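Glyco_hydro_cc domain-containing protein (PDB 6UB0) probably cleaves beta-1,3-glucan from chain ends as a curdlan-specific exo-glucanase of family GH128, holding laminaribiose in the -2 and -1 subsites. Local coordinates at residues 120-128 against 156-167. Numbering follows the deposited sequence.
Sequences LGWMQGFLD and YVSEAIALGQKY
Leu120 and Leu163 interlock as reciprocal knobs into holes. Leu120 fits among Tyr156, Glu159, Ala160 and Leu163, its CD1 lying 3.6 Å from Glu159 CB and its CG 3.8 Å from Tyr156 CE1. Leu163 fills the space bounded by Leu120, Met123, Gln124 and Leu127. Its CG lies anti to the backbone N (chi1 -180°), and the two methyls then divide, CD2 to 3.6 Å from Met123 CB and CD1 to the amide end of Gln124. Farther along, Leu127 CB makes a CH-pi contact over one face of the Tyr167 ring, 3.7 Å from the centroid and 16° off the normal. The phenol hydroxyl donates a hydrogen bond to Asp128 OD1, in plane at the ring edge; its OH to OD1 length, 2.5 Å, is doubtfully short and no measure of strength. Beside it, Lys166 NZ gives Gln124 OE1 a weak bond of 3.4 Å. In the second shell, Tyr156 OH is hydrogen-bonded to Ser112 O, and Glu159 OE1 forms a salt bridge with Arg155 NH1. The axes of segments 120-128 and 156-166 run nearly parallel, 8° apart, closest approach 10.7 Å, as expected of successive outer helices in a TIM barrel. Inward, Met123 packs on strand 105-111 and Ala160 on strand 138-146; Trp122 and Phe126 bridge strand 105-111 and helix 86-96.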
ATOM      1  N   LEU A 120     -12.684  -4.377  -4.678  1.00 32.77           N
ATOM      2  CA  LEU A 120     -13.357  -3.049  -4.668  1.00 35.09           C
ATOM      3  C   LEU A 120     -14.833  -3.132  -4.250  1.00 35.78           C
ATOM      4  O   LEU A 120     -15.471  -2.066  -4.051  1.00 38.20           O
ATOM      5  CB  LEU A 120     -13.265  -2.491  -6.087  1.00 35.11           C
ATOM      6  CG  LEU A 120     -11.830  -2.448  -6.603  1.00 35.45           C
ATOM      7  CD1 LEU A 120     -11.729  -1.743  -7.935  1.00 36.82           C
ATOM      8  CD2 LEU A 120     -10.950  -1.796  -5.541  1.00 33.78           C
ATOM      9  N   GLY A 121     -15.371  -4.339  -4.221  1.00 37.44           N
ATOM     10  CA  GLY A 121     -16.723  -4.606  -3.716  1.00 38.26           C
ATOM     11  C   GLY A 121     -16.674  -4.473  -2.211  1.00 36.87           C
ATOM     12  O   GLY A 121     -17.526  -3.748  -1.647  1.00 40.06           O
ATOM     13  N   TRP A 122     -15.664  -5.099  -1.594  1.00 33.58           N
ATOM     14  CA  TRP A 122     -15.438  -4.965  -0.138  1.00 31.47           C
ATOM     15  C   TRP A 122     -15.186  -3.491   0.163  1.00 32.50           C
ATOM     16  O   TRP A 122     -15.758  -2.956   1.167  1.00 31.56           O
ATOM     17  CB  TRP A 122     -14.322  -5.879   0.348  1.00 29.72           C
ATOM     18  CG  TRP A 122     -14.190  -5.887   1.838  1.00 28.46           C
ATOM     19  CD1 TRP A 122     -14.533  -6.866   2.722  1.00 29.04           C
ATOM     20  CD2 TRP A 122     -13.544  -4.869   2.616  1.00 27.81           C
ATOM     21  NE1 TRP A 122     -14.241  -6.500   4.012  1.00 28.76           N
ATOM     22  CE2 TRP A 122     -13.627  -5.267   3.977  1.00 29.06           C
ATOM     23  CE3 TRP A 122     -12.977  -3.637   2.299  1.00 28.09           C
ATOM     24  CZ2 TRP A 122     -13.108  -4.482   5.002  1.00 27.91           C
ATOM     25  CZ3 TRP A 122     -12.518  -2.847   3.319  1.00 26.26           C
ATOM     26  CH2 TRP A 122     -12.548  -3.279   4.641  1.00 26.60           C
ATOM     27  N   MET A 123     -14.360  -2.820  -0.648  1.00 32.83           N
ATOM     28  CA  MET A 123     -14.102  -1.375  -0.424  1.00 33.31           C
ATOM     29  C   MET A 123     -15.445  -0.636  -0.438  1.00 35.04           C
ATOM     30  O   MET A 123     -15.670   0.194   0.464  1.00 34.66           O
ATOM     31  CB  MET A 123     -13.176  -0.753  -1.474  1.00 33.26           C
ATOM     32  CG  MET A 123     -12.548   0.540  -0.993  1.00 33.14           C
ATOM     33  SD  MET A 123     -11.505   0.376   0.481  1.00 32.38           S
ATOM     34  CE  MET A 123      -9.946  -0.077  -0.319  1.00 29.29           C
ATOM     35  N   GLN A 124     -16.329  -0.929  -1.387  1.00 39.03           N
ATOM     36  CA  GLN A 124     -17.586  -0.137  -1.465  1.00 40.43           C
ATOM     37  C   GLN A 124     -18.480  -0.423  -0.238  1.00 40.11           C
ATOM     38  O   GLN A 124     -19.032   0.539   0.356  1.00 41.46           O
ATOM     39  CB  GLN A 124     -18.303  -0.349  -2.779  1.00 42.69           C
ATOM     40  CG  GLN A 124     -19.402   0.690  -2.912  1.00 44.26           C
ATOM     41  CD  GLN A 124     -20.064   0.654  -4.253  1.00 46.44           C
ATOM     42  OE1 GLN A 124     -19.481   1.017  -5.267  1.00 48.68           O
ATOM     43  NE2 GLN A 124     -21.325   0.269  -4.242  1.00 49.75           N
ATOM     44  N   GLY A 125     -18.535  -1.685   0.189  1.00 39.64           N
ATOM     45  CA  GLY A 125     -19.240  -2.137   1.409  1.00 38.32           C
ATOM     46  C   GLY A 125     -18.679  -1.458   2.640  1.00 35.37           C
ATOM     47  O   GLY A 125     -19.435  -0.924   3.482  1.00 36.85           O
ATOM     48  N   PHE A 126     -17.368  -1.446   2.753  1.00 31.98           N
ATOM     49  CA  PHE A 126     -16.686  -0.646   3.776  1.00 30.58           C
ATOM     50  C   PHE A 126     -17.003   0.854   3.606  1.00 32.37           C
ATOM     51  O   PHE A 126     -17.297   1.528   4.625  1.00 31.84           O
ATOM     52  CB  PHE A 126     -15.189  -0.918   3.678  1.00 29.46           C
ATOM     53  CG  PHE A 126     -14.362   0.025   4.491  1.00 28.39           C
ATOM     54  CD1 PHE A 126     -14.227  -0.179   5.847  1.00 29.39           C
ATOM     55  CD2 PHE A 126     -13.717   1.104   3.905  1.00 27.90           C
ATOM     56  CE1 PHE A 126     -13.464   0.673   6.625  1.00 28.82           C
ATOM     57  CE2 PHE A 126     -12.945   1.945   4.671  1.00 27.06           C
ATOM     58  CZ  PHE A 126     -12.803   1.728   6.023  1.00 28.75           C
ATOM     59  N   LEU A 127     -16.922   1.400   2.391  1.00 32.61           N
ATOM     60  CA  LEU A 127     -17.184   2.847   2.205  1.00 35.48           C
ATOM     61  C   LEU A 127     -18.666   3.148   2.522  1.00 38.86           C
ATOM     62  O   LEU A 127     -18.960   4.202   3.127  1.00 40.64           O
ATOM     63  CB  LEU A 127     -16.799   3.193   0.774  1.00 37.18           C
ATOM     64  CG  LEU A 127     -15.294   3.154   0.510  1.00 36.87           C
ATOM     65  CD1 LEU A 127     -14.986   3.540  -0.923  1.00 38.09           C
ATOM     66  CD2 LEU A 127     -14.555   4.049   1.471  1.00 37.32           C
ATOM     67  N   ASP A 128     -19.575   2.271   2.120  1.00 43.13           N
ATOM     68  CA  ASP A 128     -21.013   2.414   2.476  1.00 43.82           C
ATOM     69  C   ASP A 128     -21.116   2.422   3.995  1.00 43.10           C
ATOM     70  O   ASP A 128     -21.663   3.401   4.539  1.00 43.07           O
ATOM     71  CB  ASP A 128     -21.869   1.341   1.816  1.00 46.04           C
ATOM     72  CG  ASP A 128     -22.109   1.653   0.355  1.00 47.56           C
ATOM     73  OD1 ASP A 128     -22.025   2.852  -0.009  1.00 48.08           O
ATOM     74  OD2 ASP A 128     -22.378   0.710  -0.393  1.00 51.86           O
ATOM     75  N   TYR A 156      -8.245  -2.002 -12.992  1.00 41.51           N
ATOM     76  CA  TYR A 156      -8.391  -2.188 -11.534  1.00 38.62           C
ATOM     77  C   TYR A 156      -8.036  -0.867 -10.838  1.00 35.84           C
ATOM     78  O   TYR A 156      -8.763  -0.400  -9.981  1.00 36.24           O
ATOM     79  CB  TYR A 156      -7.523  -3.355 -11.047  1.00 36.33           C
ATOM     80  CG  TYR A 156      -7.539  -3.479  -9.550  1.00 34.11           C
ATOM     81  CD1 TYR A 156      -8.588  -4.086  -8.894  1.00 33.00           C
ATOM     82  CD2 TYR A 156      -6.505  -2.972  -8.774  1.00 31.83           C
ATOM     83  CE1 TYR A 156      -8.628  -4.185  -7.512  1.00 32.44           C
ATOM     84  CE2 TYR A 156      -6.543  -3.046  -7.389  1.00 31.14           C
ATOM     85  CZ  TYR A 156      -7.602  -3.654  -6.750  1.00 30.60           C
ATOM     86  OH  TYR A 156      -7.596  -3.775  -5.399  1.00 32.70           O
ATOM     87  N   VAL A 157      -6.887  -0.303 -11.183  1.00 35.70           N
ATOM     88  CA  VAL A 157      -6.354   0.918 -10.496  1.00 34.71           C
ATOM     89  C   VAL A 157      -7.303   2.091 -10.767  1.00 35.96           C
ATOM     90  O   VAL A 157      -7.660   2.851  -9.817  1.00 36.31           O
ATOM     91  CB  VAL A 157      -4.910   1.226 -10.932  1.00 33.56           C
ATOM     92  CG1 VAL A 157      -4.421   2.501 -10.289  1.00 33.11           C
ATOM     93  CG2 VAL A 157      -3.974   0.075 -10.603  1.00 32.48           C
ATOM     94  N   SER A 158      -7.717   2.231 -12.016  1.00 39.08           N
ATOM     95  CA  SER A 158      -8.718   3.239 -12.438  1.00 40.94           C
ATOM     96  C   SER A 158     -10.020   2.998 -11.684  1.00 42.40           C
ATOM     97  O   SER A 158     -10.546   3.945 -11.150  1.00 43.12           O
ATOM     98  CB  SER A 158      -8.891   3.199 -13.900  1.00 41.51           C
ATOM     99  OG  SER A 158      -7.604   3.169 -14.507  1.00 40.11           O
ATOM    100  N   GLU A 159     -10.477   1.757 -11.611  1.00 44.67           N
ATOM    101  CA  GLU A 159     -11.745   1.413 -10.914  1.00 46.78           C
ATOM    102  C   GLU A 159     -11.606   1.782  -9.432  1.00 44.29           C
ATOM    103  O   GLU A 159     -12.597   2.301  -8.853  1.00 45.33           O
ATOM    104  CB  GLU A 159     -12.066  -0.062 -11.128  1.00 50.51           C
ATOM    105  CG  GLU A 159     -13.541  -0.398 -10.979  1.00 55.76           C
ATOM    106  CD  GLU A 159     -13.964  -1.588 -11.823  1.00 60.44           C
ATOM    107  OE1 GLU A 159     -13.140  -2.528 -11.965  1.00 60.43           O
ATOM    108  OE2 GLU A 159     -15.111  -1.566 -12.374  1.00 68.97           O
ATOM    109  N   ALA A 160     -10.420   1.563  -8.844  1.00 38.51           N
ATOM    110  CA  ALA A 160     -10.150   1.923  -7.432  1.00 36.50           C
ATOM    111  C   ALA A 160     -10.240   3.443  -7.309  1.00 35.85           C
ATOM    112  O   ALA A 160     -10.869   3.934  -6.363  1.00 36.20           O
ATOM    113  CB  ALA A 160      -8.814   1.393  -6.995  1.00 34.06           C
ATOM    114  N   ILE A 161      -9.640   4.163  -8.254  1.00 36.15           N
ATOM    115  CA  ILE A 161      -9.629   5.654  -8.276  1.00 37.44           C
ATOM    116  C   ILE A 161     -11.072   6.183  -8.401  1.00 39.45           C
ATOM    117  O   ILE A 161     -11.434   7.104  -7.668  1.00 38.24           O
ATOM    118  CB  ILE A 161      -8.742   6.177  -9.422  1.00 38.47           C
ATOM    119  CG1 ILE A 161      -7.263   5.874  -9.162  1.00 37.90           C
ATOM    120  CG2 ILE A 161      -9.001   7.652  -9.605  1.00 39.97           C
ATOM    121  CD1 ILE A 161      -6.352   5.921 -10.373  1.00 37.84           C
ATOM    122  N   ALA A 162     -11.829   5.631  -9.355  1.00 41.29           N
ATOM    123  CA  ALA A 162     -13.223   6.005  -9.625  1.00 42.80           C
ATOM    124  C   ALA A 162     -13.987   5.722  -8.334  1.00 42.40           C
ATOM    125  O   ALA A 162     -14.687   6.638  -7.828  1.00 44.30           O
ATOM    126  CB  ALA A 162     -13.741   5.219 -10.813  1.00 44.58           C
ATOM    127  N   LEU A 163     -13.784   4.542  -7.755  1.00 40.99           N
ATOM    128  CA  LEU A 163     -14.523   4.165  -6.524  1.00 41.51           C
ATOM    129  C   LEU A 163     -14.246   5.201  -5.421  1.00 42.47           C
ATOM    130  O   LEU A 163     -15.229   5.719  -4.834  1.00 42.59           O
ATOM    131  CB  LEU A 163     -14.177   2.751  -6.066  1.00 40.27           C
ATOM    132  CG  LEU A 163     -14.930   2.341  -4.803  1.00 41.07           C
ATOM    133  CD1 LEU A 163     -16.446   2.421  -5.029  1.00 43.39           C
ATOM    134  CD2 LEU A 163     -14.519   0.952  -4.329  1.00 40.06           C
ATOM    135  N   GLY A 164     -12.971   5.533  -5.177  1.00 41.77           N
ATOM    136  CA  GLY A 164     -12.552   6.506  -4.134  1.00 41.71           C
ATOM    137  C   GLY A 164     -13.174   7.887  -4.331  1.00 45.16           C
ATOM    138  O   GLY A 164     -13.703   8.483  -3.337  1.00 45.10           O
ATOM    139  N   GLN A 165     -13.154   8.383  -5.569  1.00 47.86           N
ATOM    140  CA  GLN A 165     -13.683   9.727  -5.933  1.00 50.32           C
ATOM    141  C   GLN A 165     -15.200   9.764  -5.705  1.00 51.60           C
ATOM    142  O   GLN A 165     -15.647  10.755  -5.092  1.00 52.91           O
ATOM    143  CB  GLN A 165     -13.193  10.106  -7.330  1.00 50.78           C
ATOM    144  CG  GLN A 165     -11.683  10.278  -7.314  1.00 49.89           C
ATOM    145  CD  GLN A 165     -11.057  10.599  -8.644  1.00 52.61           C
ATOM    146  OE1 GLN A 165     -11.739  10.714  -9.663  1.00 55.81           O
ATOM    147  NE2 GLN A 165      -9.738  10.747  -8.643  1.00 51.30           N
ATOM    148  N   LYS A 166     -15.941   8.707  -6.067  1.00 52.43           N
ATOM    149  CA  LYS A 166     -17.412   8.663  -5.839  1.00 54.29           C
ATOM    150  C   LYS A 166     -17.662   8.913  -4.341  1.00 52.30           C
ATOM    151  O   LYS A 166     -18.595   9.664  -4.032  1.00 54.49           O
ATOM    152  CB  LYS A 166     -18.044   7.368  -6.382  1.00 55.43           C
ATOM    153  CG  LYS A 166     -19.547   7.219  -6.148  1.00 57.65           C
ATOM    154  CD  LYS A 166     -20.314   6.418  -7.197  1.00 60.53           C
ATOM    155  CE  LYS A 166     -19.796   5.009  -7.393  1.00 60.00           C
ATOM    156  NZ  LYS A 166     -19.549   4.303  -6.113  1.00 59.04           N
ATOM    157  N   TYR A 167     -16.828   8.367  -3.445  1.00 49.82           N
ATOM    158  CA  TYR A 167     -16.936   8.552  -1.967  1.00 47.73           C
ATOM    159  C   TYR A 167     -16.085   9.749  -1.481  1.00 46.99           C
ATOM    160  O   TYR A 167     -15.924   9.886  -0.260  1.00 45.31           O
ATOM    161  CB  TYR A 167     -16.659   7.211  -1.265  1.00 46.81           C
ATOM    162  CG  TYR A 167     -17.741   6.171  -1.477  1.00 47.32           C
ATOM    163  CD1 TYR A 167     -17.796   5.420  -2.645  1.00 47.71           C
ATOM    164  CD2 TYR A 167     -18.730   5.949  -0.519  1.00 47.51           C
ATOM    165  CE1 TYR A 167     -18.793   4.481  -2.854  1.00 47.94           C
ATOM    166  CE2 TYR A 167     -19.736   5.017  -0.717  1.00 47.67           C
ATOM    167  CZ  TYR A 167     -19.768   4.280  -1.887  1.00 48.81           C
ATOM    168  OH  TYR A 167     -20.756   3.367  -2.088  1.00 48.96           O
TER